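Local coordinates for PA-I Galactophilic Lectin (Enterobacter cloacae, PDB 6YGQ), which probably binds galactose-type sugars through a bound calcium ion, at residues A[56-61]-A[130-135]; A[66-71]-A[85-90]; A[37-42]-A[113-118]. All coordinates share one frame; numbering follows the deposited sequence.

Contact 1: A[56-61]-A[130-135]; sequences GWARNG and GEFSVE. With CA (calcium ion), chain E.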
ATOM      1  N   GLY A  56       3.153  -6.000  -1.205  1.00 13.17           N
ATOM      2  CA  GLY A  56       4.142  -6.976  -1.615  1.00 13.88           C
ATOM      3  C   GLY A  56       5.317  -6.336  -2.326  1.00 13.31           C
ATOM      4  O   GLY A  56       5.318  -5.154  -2.661  1.00 13.13           O
ATOM      5  N   TRP A  57       6.337  -7.162  -2.550  1.00 11.61           N
ATOM      6  CA  TRP A  57       7.552  -6.747  -3.236  1.00 12.59           C
ATOM      7  C   TRP A  57       7.722  -7.563  -4.509  1.00 14.21           C
ATOM      8  O   TRP A  57       7.648  -8.796  -4.477  1.00 14.84           O
ATOM      9  CB  TRP A  57       8.790  -6.929  -2.352  1.00 12.17           C
ATOM     10  CG  TRP A  57       8.816  -6.070  -1.123  1.00 12.92           C
ATOM     11  CD1 TRP A  57       8.749  -6.498   0.171  1.00 14.55           C
ATOM     12  CD2 TRP A  57       8.934  -4.643  -1.068  1.00 13.04           C
ATOM     13  NE1 TRP A  57       8.814  -5.426   1.030  1.00 14.53           N
ATOM     14  CE2 TRP A  57       8.927  -4.275   0.294  1.00 13.89           C
ATOM     15  CE3 TRP A  57       9.042  -3.639  -2.037  1.00 13.17           C
ATOM     16  CZ2 TRP A  57       9.022  -2.948   0.710  1.00 15.33           C
ATOM     17  CZ3 TRP A  57       9.135  -2.325  -1.622  1.00 14.42           C
ATOM     18  CH2 TRP A  57       9.123  -1.990  -0.261  1.00 15.27           C
ATOM     19  N   ALA A  58       7.967  -6.876  -5.621  1.00 14.64           N
ATOM     20  CA  ALA A  58       8.231  -7.529  -6.893  1.00 15.17           C
ATOM     21  C   ALA A  58       9.398  -6.833  -7.572  1.00 17.45           C
ATOM     22  O   ALA A  58       9.534  -5.609  -7.488  1.00 20.03           O
ATOM     23  CB  ALA A  58       6.999  -7.504  -7.804  1.00 14.23           C
ATOM     24  N   ARG A  59      10.240  -7.614  -8.237  1.00 15.84           N
ATOM     25  CA  ARG A  59      11.349  -7.080  -9.016  1.00 17.61           C
ATOM     26  C   ARG A  59      10.959  -7.049 -10.488  1.00 16.50           C
ATOM     27  O   ARG A  59      10.395  -8.020 -11.004  1.00 16.70           O
ATOM     28  CB  ARG A  59      12.610  -7.921  -8.820  1.00 21.51           C
ATOM     29  CG  ARG A  59      13.168  -7.887  -7.407  1.00 27.61           C
ATOM     30  CD  ARG A  59      13.893  -9.182  -7.074  1.00 36.26           C
ATOM     31  NE  ARG A  59      15.184  -9.276  -7.751  1.00 44.12           N
ATOM     32  CZ  ARG A  59      15.747 -10.414  -8.149  1.00 49.37           C
ATOM     33  NH1 ARG A  59      15.138 -11.575  -7.944  1.00 50.06           N
ATOM     34  NH2 ARG A  59      16.926 -10.390  -8.755  1.00 52.50           N
ATOM     35  N   ASN A  60      11.247  -5.933 -11.157  1.00 18.62           N
ATOM     36  CA  ASN A  60      11.053  -5.828 -12.596  1.00 18.87           C
ATOM     37  C   ASN A  60      12.341  -6.095 -13.368  1.00 20.77           C
ATOM     38  O   ASN A  60      12.395  -5.845 -14.576  1.00 22.55           O
ATOM     39  CB  ASN A  60      10.478  -4.455 -12.967  1.00 20.06           C
ATOM     40  CG  ASN A  60      11.346  -3.298 -12.504  1.00 24.34           C
ATOM     41  OD1 ASN A  60      12.481  -3.486 -12.070  1.00 25.88           O
ATOM     42  ND2 ASN A  60      10.808  -2.087 -12.601  1.00 27.27           N
ATOM     43  N   GLY A  61      13.366  -6.607 -12.697  1.00 17.45           N
ATOM     44  CA  GLY A  61      14.625  -6.936 -13.340  1.00 19.45           C
ATOM     45  C   GLY A  61      15.515  -7.667 -12.360  1.00 19.00           C
ATOM     46  O   GLY A  61      15.151  -7.888 -11.202  1.00 17.72           O
ATOM     47  N   GLY A 130       8.646 -12.203  -7.897  1.00 18.89           N
ATOM     48  CA  GLY A 130       7.767 -11.809  -6.817  1.00 18.00           C
ATOM     49  C   GLY A 130       6.323 -11.666  -7.249  1.00 16.12           C
ATOM     50  O   GLY A 130       5.951 -11.842  -8.412  1.00 14.47           O
ATOM     51  N   GLU A 131       5.490 -11.325  -6.269  1.00 17.39           N
ATOM     52  CA  GLU A 131       4.054 -11.254  -6.474  1.00 16.46           C
ATOM     53  C   GLU A 131       3.459 -10.243  -5.508  1.00 14.73           C
ATOM     54  O   GLU A 131       4.011  -9.992  -4.432  1.00 14.57           O
ATOM     55  CB  GLU A 131       3.391 -12.624  -6.263  1.00 16.92           C
ATOM     56  CG  GLU A 131       3.415 -13.068  -4.806  1.00 18.73           C
ATOM     57  CD  GLU A 131       2.966 -14.502  -4.589  1.00 22.10           C
ATOM     58  OE1 GLU A 131       2.759 -15.238  -5.576  1.00 22.89           O
ATOM     59  OE2 GLU A 131       2.824 -14.889  -3.409  1.00 24.78           O
ATOM     60  N   PHE A 132       2.326  -9.671  -5.898  1.00 14.45           N
ATOM     61  CA  PHE A 132       1.541  -8.820  -5.019  1.00 13.95           C
ATOM     62  C   PHE A 132       0.356  -9.619  -4.487  1.00 15.11           C
ATOM     63  O   PHE A 132      -0.223 -10.443  -5.201  1.00 16.93           O
ATOM     64  CB  PHE A 132       1.034  -7.568  -5.740  1.00 12.24           C
ATOM     65  CG  PHE A 132       2.125  -6.628  -6.194  1.00 12.61           C
ATOM     66  CD1 PHE A 132       3.292  -6.475  -5.464  1.00 12.76           C
ATOM     67  CD2 PHE A 132       1.973  -5.887  -7.359  1.00 13.45           C
ATOM     68  CE1 PHE A 132       4.286  -5.608  -5.888  1.00 12.84           C
ATOM     69  CE2 PHE A 132       2.963  -5.019  -7.786  1.00 12.35           C
ATOM     70  CZ  PHE A 132       4.119  -4.880  -7.051  1.00 11.91           C
ATOM     71  N   SER A 133       0.021  -9.385  -3.221  1.00 14.46           N
ATOM     72  CA  SER A 133      -1.221  -9.866  -2.634  1.00 15.84           C
ATOM     73  C   SER A 133      -2.266  -8.765  -2.752  1.00 16.18           C
ATOM     74  O   SER A 133      -2.025  -7.632  -2.325  1.00 16.32           O
ATOM     75  CB  SER A 133      -1.017 -10.245  -1.169  1.00 17.39           C
ATOM     76  OG  SER A 133      -0.158 -11.362  -1.051  1.00 20.01           O
ATOM     77  N   VAL A 134      -3.420  -9.094  -3.329  1.00 14.87           N
ATOM     78  CA  VAL A 134      -4.453  -8.110  -3.627  1.00 15.55           C
ATOM     79  C   VAL A 134      -5.793  -8.597  -3.095  1.00 16.51           C
ATOM     80  O   VAL A 134      -6.150  -9.768  -3.262  1.00 16.55           O
ATOM     81  CB  VAL A 134      -4.551  -7.830  -5.143  1.00 15.58           C
ATOM     82  CG1 VAL A 134      -5.512  -6.681  -5.405  1.00 15.66           C
ATOM     83  CG2 VAL A 134      -3.178  -7.538  -5.733  1.00 14.18           C
ATOM     84  N   GLU A 135      -6.533  -7.690  -2.460  1.00 17.68           N
ATOM     85  CA  GLU A 135      -7.891  -7.936  -1.999  1.00 20.55           C
ATOM     86  C   GLU A 135      -8.846  -6.990  -2.717  1.00 19.87           C
ATOM     87  O   GLU A 135      -8.495  -5.844  -3.015  1.00 18.62           O
ATOM     88  CB  GLU A 135      -8.011  -7.741  -0.479  1.00 22.38           C
ATOM     89  CG  GLU A 135      -7.041  -8.573   0.350  1.00 23.75           C
ATOM     90  CD  GLU A 135      -6.798  -7.991   1.737  1.00 25.30           C
ATOM     91  OE1 GLU A 135      -7.586  -7.123   2.175  1.00 25.35           O
ATOM     92  OE2 GLU A 135      -5.817  -8.405   2.391  1.00 26.85           O
TER
HETATM   93 CA    CA E 201      11.401  -6.797 -16.520  1.00 15.57          CA
HETATM   94  O   HOH W   1       6.842 -11.330  -3.700  1.00 16.13           O
HETATM   95  O   HOH W   2      13.590  -6.240 -17.679  1.00 20.90           O
HETATM   96  O   HOH W   3      11.440  -4.435 -17.261  1.00 17.64           O
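The ring of Phe-132 leans obliquely on the backbone of Gly-56 and on the methyl of Ala-58. Its CE1 comes within 3.4 Å of Gly-56 O, and the same ring carbon lies 3.8 Å from Ala-58 CB, with CZ close behind. The first torsion (chi1 -65°) sets CG of Phe-132 beside its own backbone N and anti to its carbonyl carbon, which swings the ring across to segment 56-61; Thr-68 and Pro-70 touch it as well. The CB of Trp-57 points away from segment 130-135, and the indole packs on Ala-69 and on Gln-71 of the second subunit.

Gly-56 and Gly-130, with no side chains between the backbones, let the two segments come close: Ala-58 CA lies 4.3 Å from Gly-130 CA, and Gly-56 CA 4.7 Å from Phe-132 CA. Trp-57 O and Glu-131 N, 3.8 Å apart, are linked through a water, which donates to Trp-57 O at 2.8 Å and accepts from Glu-131 N at 2.9 Å.

Beyond the strand end, Asn-60 O binds the calcium ion at 2.4 Å, alongside two waters and Asp-120, Gln-124, Asp-127 and Asn-128. The junction thus rests on a ring set against backbone and methyl plus one water bridge, while a backbone carbonyl two residues past Ala-58 serves the calcium ion.

Contact 2: A[66-71]-A[85-90]; sequences ALTAPQ and NPSLQA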
ATOM      1  N   ALA A  66      16.183  -2.980  -9.090  1.00 24.56           N
ATOM      2  CA  ALA A  66      14.996  -3.264  -9.897  1.00 22.18           C
ATOM      3  C   ALA A  66      13.862  -3.810  -9.025  1.00 21.36           C
ATOM      4  O   ALA A  66      13.336  -4.898  -9.249  1.00 22.55           O
ATOM      5  CB  ALA A  66      15.350  -4.237 -11.017  1.00 23.53           C
ATOM      6  N   LEU A  67      13.480  -3.016  -8.027  1.00 19.14           N
ATOM      7  CA  LEU A  67      12.466  -3.390  -7.052  1.00 16.92           C
ATOM      8  C   LEU A  67      11.243  -2.489  -7.168  1.00 16.11           C
ATOM      9  O   LEU A  67      11.354  -1.305  -7.496  1.00 17.05           O
ATOM     10  CB  LEU A  67      13.015  -3.295  -5.627  1.00 19.05           C
ATOM     11  CG  LEU A  67      13.430  -4.583  -4.923  1.00 23.13           C
ATOM     12  CD1 LEU A  67      14.137  -4.222  -3.626  1.00 25.18           C
ATOM     13  CD2 LEU A  67      12.237  -5.485  -4.662  1.00 22.93           C
ATOM     14  N   THR A  68      10.072  -3.057  -6.870  1.00 15.59           N
ATOM     15  CA  THR A  68       8.821  -2.314  -6.899  1.00 14.52           C
ATOM     16  C   THR A  68       7.904  -2.774  -5.770  1.00 13.30           C
ATOM     17  O   THR A  68       7.995  -3.910  -5.302  1.00 13.53           O
ATOM     18  CB  THR A  68       8.058  -2.490  -8.227  1.00 15.11           C
ATOM     19  OG1 THR A  68       7.418  -3.776  -8.248  1.00 15.22           O
ATOM     20  CG2 THR A  68       8.987  -2.369  -9.417  1.00 17.03           C
ATOM     21  N   ALA A  69       7.026  -1.888  -5.341  1.00 12.74           N
ATOM     22  CA  ALA A  69       5.857  -2.181  -4.529  1.00 12.10           C
ATOM     23  C   ALA A  69       4.634  -1.911  -5.389  1.00 10.84           C
ATOM     24  O   ALA A  69       4.752  -1.447  -6.530  1.00 11.79           O
ATOM     25  CB  ALA A  69       5.848  -1.311  -3.265  1.00 12.71           C
ATOM     26  N   PRO A  70       3.424  -2.221  -4.902  1.00 12.01           N
ATOM     27  CA  PRO A  70       2.234  -1.853  -5.697  1.00 12.37           C
ATOM     28  C   PRO A  70       2.264  -0.398  -6.138  1.00 13.31           C
ATOM     29  O   PRO A  70       1.867  -0.077  -7.265  1.00 13.12           O
ATOM     30  CB  PRO A  70       1.068  -2.157  -4.746  1.00 12.56           C
ATOM     31  CG  PRO A  70       1.597  -3.280  -3.884  1.00 13.59           C
ATOM     32  CD  PRO A  70       3.060  -2.965  -3.679  1.00 13.57           C
ATOM     33  N   GLN A  71       2.770   0.489  -5.283  1.00 12.16           N
ATOM     34  CA  GLN A  71       2.901   1.908  -5.590  1.00 12.37           C
ATOM     35  C   GLN A  71       4.021   2.219  -6.592  1.00 12.94           C
ATOM     36  O   GLN A  71       4.326   3.403  -6.769  1.00 14.23           O
ATOM     37  CB  GLN A  71       3.138   2.691  -4.296  1.00 12.27           C
ATOM     38  CG  GLN A  71       4.340   2.213  -3.494  1.00 12.33           C
ATOM     39  CD  GLN A  71       4.543   3.006  -2.218  1.00 13.43           C
ATOM     40  OE1 GLN A  71       3.588   3.503  -1.620  1.00 13.66           O
ATOM     41  NE2 GLN A  71       5.794   3.133  -1.794  1.00 13.97           N
ATOM     42  N   ASN A  85       5.087   5.782 -11.544  1.00 24.84           N
ATOM     43  CA  ASN A  85       3.944   5.052 -12.077  1.00 24.70           C
ATOM     44  C   ASN A  85       3.646   3.828 -11.211  1.00 22.92           C
ATOM     45  O   ASN A  85       4.568   3.069 -10.881  1.00 22.17           O
ATOM     46  CB  ASN A  85       4.212   4.622 -13.519  1.00 26.07           C
ATOM     47  CG  ASN A  85       4.315   5.801 -14.471  1.00 28.08           C
ATOM     48  OD1 ASN A  85       3.517   6.738 -14.408  1.00 28.56           O
ATOM     49  ND2 ASN A  85       5.301   5.759 -15.358  1.00 29.55           N
ATOM     50  N   PRO A  86       2.388   3.594 -10.833  1.00 21.34           N
ATOM     51  CA  PRO A  86       2.075   2.393 -10.046  1.00 18.97           C
ATOM     52  C   PRO A  86       2.415   1.119 -10.806  1.00 16.34           C
ATOM     53  O   PRO A  86       2.246   1.033 -12.024  1.00 15.96           O
ATOM     54  CB  PRO A  86       0.565   2.511  -9.793  1.00 19.69           C
ATOM     55  CG  PRO A  86       0.065   3.429 -10.867  1.00 22.33           C
ATOM     56  CD  PRO A  86       1.184   4.403 -11.106  1.00 24.15           C
ATOM     57  N   SER A  87       2.900   0.120 -10.066  1.00 13.08           N
ATOM     58  CA  SER A  87       3.211  -1.169 -10.672  1.00 12.20           C
ATOM     59  C   SER A  87       1.982  -2.066 -10.759  1.00 12.60           C
ATOM     60  O   SER A  87       1.872  -2.871 -11.690  1.00 13.66           O
ATOM     61  CB  SER A  87       4.314  -1.870  -9.878  1.00 12.36           C
ATOM     62  OG  SER A  87       5.562  -1.218 -10.047  1.00 13.98           O
ATOM     63  N   LEU A  88       1.060  -1.953  -9.806  1.00 13.50           N
ATOM     64  CA  LEU A  88      -0.185  -2.704  -9.855  1.00 13.44           C
ATOM     65  C   LEU A  88      -1.245  -1.882 -10.573  1.00 13.76           C
ATOM     66  O   LEU A  88      -1.520  -0.736 -10.196  1.00 14.69           O
ATOM     67  CB  LEU A  88      -0.678  -3.073  -8.457  1.00 13.53           C
ATOM     68  CG  LEU A  88      -2.016  -3.820  -8.431  1.00 14.43           C
ATOM     69  CD1 LEU A  88      -1.892  -5.182  -9.112  1.00 14.90           C
ATOM     70  CD2 LEU A  88      -2.515  -3.973  -7.000  1.00 16.21           C
ATOM     71  N   GLN A  89      -1.841  -2.478 -11.596  1.00 16.17           N
ATOM     72  CA  GLN A  89      -2.874  -1.843 -12.391  1.00 16.40           C
ATOM     73  C   GLN A  89      -4.017  -2.824 -12.576  1.00 15.18           C
ATOM     74  O   GLN A  89      -3.879  -4.030 -12.351  1.00 14.72           O
ATOM     75  CB  GLN A  89      -2.324  -1.387 -13.745  1.00 19.29           C
ATOM     76  CG  GLN A  89      -0.967  -0.712 -13.631  1.00 21.77           C
ATOM     77  CD  GLN A  89      -0.773   0.402 -14.630  1.00 21.90           C
ATOM     78  OE1 GLN A  89      -1.456   0.461 -15.655  1.00 20.96           O
ATOM     79  NE2 GLN A  89       0.169   1.293 -14.344  1.00 22.80           N
ATOM     80  N   ALA A  90      -5.160  -2.277 -12.970  1.00 14.91           N
ATOM     81  CA  ALA A  90      -6.350  -3.050 -13.278  1.00 16.83           C
ATOM     82  C   ALA A  90      -6.601  -2.981 -14.776  1.00 17.86           C
ATOM     83  O   ALA A  90      -6.363  -1.948 -15.408  1.00 16.25           O
ATOM     84  CB  ALA A  90      -7.564  -2.520 -12.511  1.00 17.55           C
TER
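A turn that leaves strand 67-69 meets the lead-in to strand 88-92 here, and Pro-70 O accepts from two successive backbone N-H groups, those of Ser-87 and Leu-88. Leu-88 N donates to Pro-70 O at 3.3 Å in a nearly straight bond (173°), in the carbonyl plane and on a lone pair. Ser-87 N reaches the same Pro-70 O at 3.0 Å, but from above that plane and with a more bent N-H (135°).

The two strands belong to different sheets of the beta-sandwich, 67-69 beside 49-59 and 88-92 beside 112-118, which makes this a link between sheets. Ser-87 sends its side chain across: OG, anti to the carbonyl carbon (chi1 -70°), sits 3.3 Å from Thr-68 CB, while Ser-87 CB lies 3.4 Å from Ala-69 O. The hydroxyl of Thr-68 is engaged by Ala-58 O. Alongside, Pro-70 CB rests 4.2 Å from Leu-88 CB, and Ala-54 touches both side chains. Within segment 85-90, Gln-89 NE2 donates to Pro-86 O at 3.1 Å, with the acceptor close to the amide plane. Gln-71 OE1 accepts from Asn-101 ND2 of the same chain, and its NE2 donates to Gly-56 O of the second subunit.

Contact 3: A[37-42]-A[113-118]; sequences GTNTGV and TLTLFF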
ATOM      1  N   GLY A  37      -1.570 -10.928 -16.517  1.00 17.73           N
ATOM      2  CA  GLY A  37      -2.147 -10.625 -15.229  1.00 16.45           C
ATOM      3  C   GLY A  37      -2.976 -11.767 -14.677  1.00 18.48           C
ATOM      4  O   GLY A  37      -3.036 -12.874 -15.224  1.00 22.29           O
ATOM      5  N   THR A  38      -3.626 -11.479 -13.555  1.00 16.23           N
ATOM      6  CA  THR A  38      -4.516 -12.423 -12.896  1.00 15.92           C
ATOM      7  C   THR A  38      -5.952 -12.083 -13.271  1.00 15.35           C
ATOM      8  O   THR A  38      -6.403 -10.954 -13.054  1.00 14.68           O
ATOM      9  CB  THR A  38      -4.341 -12.379 -11.379  1.00 15.42           C
ATOM     10  OG1 THR A  38      -2.990 -12.717 -11.044  1.00 15.83           O
ATOM     11  CG2 THR A  38      -5.298 -13.352 -10.700  1.00 16.57           C
ATOM     12  N   ASN A  39      -6.660 -13.054 -13.842  1.00 14.07           N
ATOM     13  CA  ASN A  39      -8.090 -12.918 -14.086  1.00 14.63           C
ATOM     14  C   ASN A  39      -8.812 -13.237 -12.783  1.00 14.55           C
ATOM     15  O   ASN A  39      -8.880 -14.405 -12.378  1.00 15.01           O
ATOM     16  CB  ASN A  39      -8.533 -13.841 -15.218  1.00 16.75           C
ATOM     17  CG  ASN A  39     -10.032 -13.789 -15.467  1.00 19.47           C
ATOM     18  OD1 ASN A  39     -10.766 -13.075 -14.783  1.00 18.01           O
ATOM     19  ND2 ASN A  39     -10.493 -14.552 -16.450  1.00 24.08           N
ATOM     20  N   THR A  40      -9.324 -12.203 -12.111  1.00 15.79           N
ATOM     21  CA  THR A  40      -9.993 -12.410 -10.833  1.00 16.88           C
ATOM     22  C   THR A  40     -11.330 -13.124 -10.983  1.00 18.34           C
ATOM     23  O   THR A  40     -11.840 -13.667  -9.998  1.00 18.62           O
ATOM     24  CB  THR A  40     -10.237 -11.077 -10.116  1.00 16.78           C
ATOM     25  OG1 THR A  40     -11.276 -10.352 -10.795  1.00 17.74           O
ATOM     26  CG2 THR A  40      -8.969 -10.235 -10.063  1.00 16.16           C
ATOM     27  N   GLY A  41     -11.914 -13.120 -12.178  1.00 15.77           N
ATOM     28  CA  GLY A  41     -13.232 -13.682 -12.368  1.00 17.50           C
ATOM     29  C   GLY A  41     -14.362 -12.863 -11.793  1.00 17.72           C
ATOM     30  O   GLY A  41     -15.518 -13.298 -11.861  1.00 19.34           O
ATOM     31  N   VAL A  42     -14.068 -11.695 -11.229  1.00 20.37           N
ATOM     32  CA  VAL A  42     -15.094 -10.816 -10.676  1.00 21.56           C
ATOM     33  C   VAL A  42     -15.752 -10.083 -11.840  1.00 22.25           C
ATOM     34  O   VAL A  42     -15.115  -9.272 -12.517  1.00 20.99           O
ATOM     35  CB  VAL A  42     -14.501  -9.831  -9.661  1.00 21.72           C
ATOM     36  CG1 VAL A  42     -15.553  -8.824  -9.210  1.00 22.02           C
ATOM     37  CG2 VAL A  42     -13.920 -10.587  -8.471  1.00 22.80           C
ATOM     38  N   THR A 113     -15.008  -8.199 -16.773  1.00 23.47           N
ATOM     39  CA  THR A 113     -14.342  -8.993 -15.751  1.00 22.99           C
ATOM     40  C   THR A 113     -13.028  -8.327 -15.367  1.00 21.51           C
ATOM     41  O   THR A 113     -12.263  -7.896 -16.240  1.00 21.60           O
ATOM     42  CB  THR A 113     -14.092 -10.418 -16.240  1.00 25.80           C
ATOM     43  OG1 THR A 113     -15.344 -11.029 -16.572  1.00 29.21           O
ATOM     44  CG2 THR A 113     -13.399 -11.242 -15.161  1.00 25.40           C
ATOM     45  N   LEU A 114     -12.772  -8.253 -14.066  1.00 17.79           N
ATOM     46  CA  LEU A 114     -11.617  -7.542 -13.546  1.00 16.99           C
ATOM     47  C   LEU A 114     -10.360  -8.394 -13.652  1.00 17.02           C
ATOM     48  O   LEU A 114     -10.320  -9.529 -13.167  1.00 16.86           O
ATOM     49  CB  LEU A 114     -11.854  -7.149 -12.087  1.00 17.22           C
ATOM     50  CG  LEU A 114     -10.680  -6.528 -11.328  1.00 17.83           C
ATOM     51  CD1 LEU A 114     -10.302  -5.196 -11.949  1.00 17.92           C
ATOM     52  CD2 LEU A 114     -11.015  -6.359  -9.850  1.00 19.21           C
ATOM     53  N   THR A 115      -9.333  -7.831 -14.278  1.00 17.58           N
ATOM     54  CA  THR A 115      -7.989  -8.387 -14.273  1.00 16.63           C
ATOM     55  C   THR A 115      -7.071  -7.440 -13.512  1.00 16.18           C
ATOM     56  O   THR A 115      -7.233  -6.216 -13.573  1.00 16.35           O
ATOM     57  CB  THR A 115      -7.480  -8.600 -15.699  1.00 17.25           C
ATOM     58  OG1 THR A 115      -8.134  -9.745 -16.259  1.00 17.60           O
ATOM     59  CG2 THR A 115      -5.975  -8.824 -15.721  1.00 19.14           C
ATOM     60  N   LEU A 116      -6.131  -8.013 -12.772  1.00 16.81           N
ATOM     61  CA  LEU A 116      -5.105  -7.265 -12.061  1.00 14.66           C
ATOM     62  C   LEU A 116      -3.756  -7.728 -12.588  1.00 14.44           C
ATOM     63  O   LEU A 116      -3.517  -8.934 -12.707  1.00 15.25           O
ATOM     64  CB  LEU A 116      -5.220  -7.479 -10.552  1.00 13.77           C
ATOM     65  CG  LEU A 116      -6.554  -7.019  -9.955  1.00 16.27           C
ATOM     66  CD1 LEU A 116      -6.792  -7.633  -8.583  1.00 18.24           C
ATOM     67  CD2 LEU A 116      -6.604  -5.499  -9.881  1.00 17.32           C
ATOM     68  N   PHE A 117      -2.888  -6.782 -12.933  1.00 13.60           N
ATOM     69  CA  PHE A 117      -1.631  -7.136 -13.572  1.00 14.42           C
ATOM     70  C   PHE A 117      -0.508  -6.237 -13.080  1.00 14.75           C
ATOM     71  O   PHE A 117      -0.732  -5.124 -12.598  1.00 14.99           O
ATOM     72  CB  PHE A 117      -1.753  -7.090 -15.116  1.00 15.22           C
ATOM     73  CG  PHE A 117      -1.806  -5.701 -15.702  1.00 16.92           C
ATOM     74  CD1 PHE A 117      -3.002  -5.006 -15.775  1.00 19.08           C
ATOM     75  CD2 PHE A 117      -0.662  -5.105 -16.206  1.00 17.31           C
ATOM     76  CE1 PHE A 117      -3.052  -3.733 -16.324  1.00 19.81           C
ATOM     77  CE2 PHE A 117      -0.701  -3.833 -16.753  1.00 17.76           C
ATOM     78  CZ  PHE A 117      -1.899  -3.147 -16.813  1.00 18.28           C
ATOM     79  N   PHE A 118       0.706  -6.779 -13.169  1.00 11.82           N
ATOM     80  CA  PHE A 118       1.941  -6.053 -12.906  1.00 11.44           C
ATOM     81  C   PHE A 118       2.369  -5.348 -14.185  1.00 10.90           C
ATOM     82  O   PHE A 118       2.424  -5.965 -15.253  1.00 11.67           O
ATOM     83  CB  PHE A 118       3.022  -7.026 -12.430  1.00 12.41           C
ATOM     84  CG  PHE A 118       4.344  -6.380 -12.128  1.00 11.95           C
ATOM     85  CD1 PHE A 118       5.343  -6.337 -13.086  1.00 12.72           C
ATOM     86  CD2 PHE A 118       4.595  -5.833 -10.880  1.00 11.80           C
ATOM     87  CE1 PHE A 118       6.565  -5.749 -12.811  1.00 13.61           C
ATOM     88  CE2 PHE A 118       5.813  -5.241 -10.599  1.00 12.94           C
ATOM     89  CZ  PHE A 118       6.801  -5.201 -11.567  1.00 13.75           C
TER
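Thr-40 grips Leu-114 O twice, through its backbone N at 3.0 Å and through OG1 at 2.7 Å. The two donors approach differently: the N-H comes nearly along the C=O axis, whereas the hydroxyl is tilted 32° from the carbonyl plane. A chi1 of 72° places Thr-40 OG1 between its own N and carbonyl carbon, and this rotation also lays CG2 3.7 Å from Leu-116 CD1. The same OG1 accepts from Val-42 N, an ST turn, while Asn-39 OD1 accepts from Gly-41 N, an Asx turn. With CG anti to the backbone N, the Asn-39 amide also brings OD1 within 3.2 Å of Thr-113 CG2.

These turns sit in an antiparallel pair, the axes of 38-42 and 113-118 approaching to 4.8 Å, at the edge of a four-stranded sheet in which 38-44 is outermost within the chain. Thr-38 and Leu-116 form a hydrogen-bonded pair, Thr-38 N to Leu-116 O at 2.7 Å and Leu-116 N to Thr-38 O at 3.0 Å; Asn-39 and Thr-115 are the non-hydrogen-bonded pair beside it. Leu-114 N also donates to Val-42 O. At the other end Gly-37 CA packs 3.6 Å from Phe-117 CB.

Farther out, Trp-26 lies against Thr-38, Thr-40 and Val-42, and Lys-29 O takes the Thr-38 hydroxyl. Where strand 88-92 flanks strand 112-118, Arg-91 makes a cation-pi contact with Phe-117.

In the fold
From the N terminus, strand 38-44 is the first to enter these contacts; it pairs with 112-118, so contact 3 closes a loop of 70 residues. Before that loop ends, strand 49-59 begins contact 1, which closes only at 129-139; contacts 1 and 3 therefore cross. Contact 2, with just 13 residues between its segments, falls within both larger loops. Contacts 1 and 2 adjoin through neighbouring strands 49-59 and 67-69, Ala-58 O lying 2.7 Å from Thr-68 N. Contacts 2 and 3 meet in the other sheet, with Gln-89 O 3.0 Å from Phe-117 N. Between the sheets, Phe-118 packs against Phe-132, Ala-58, Thr-68 and Ser-87, bringing all three together.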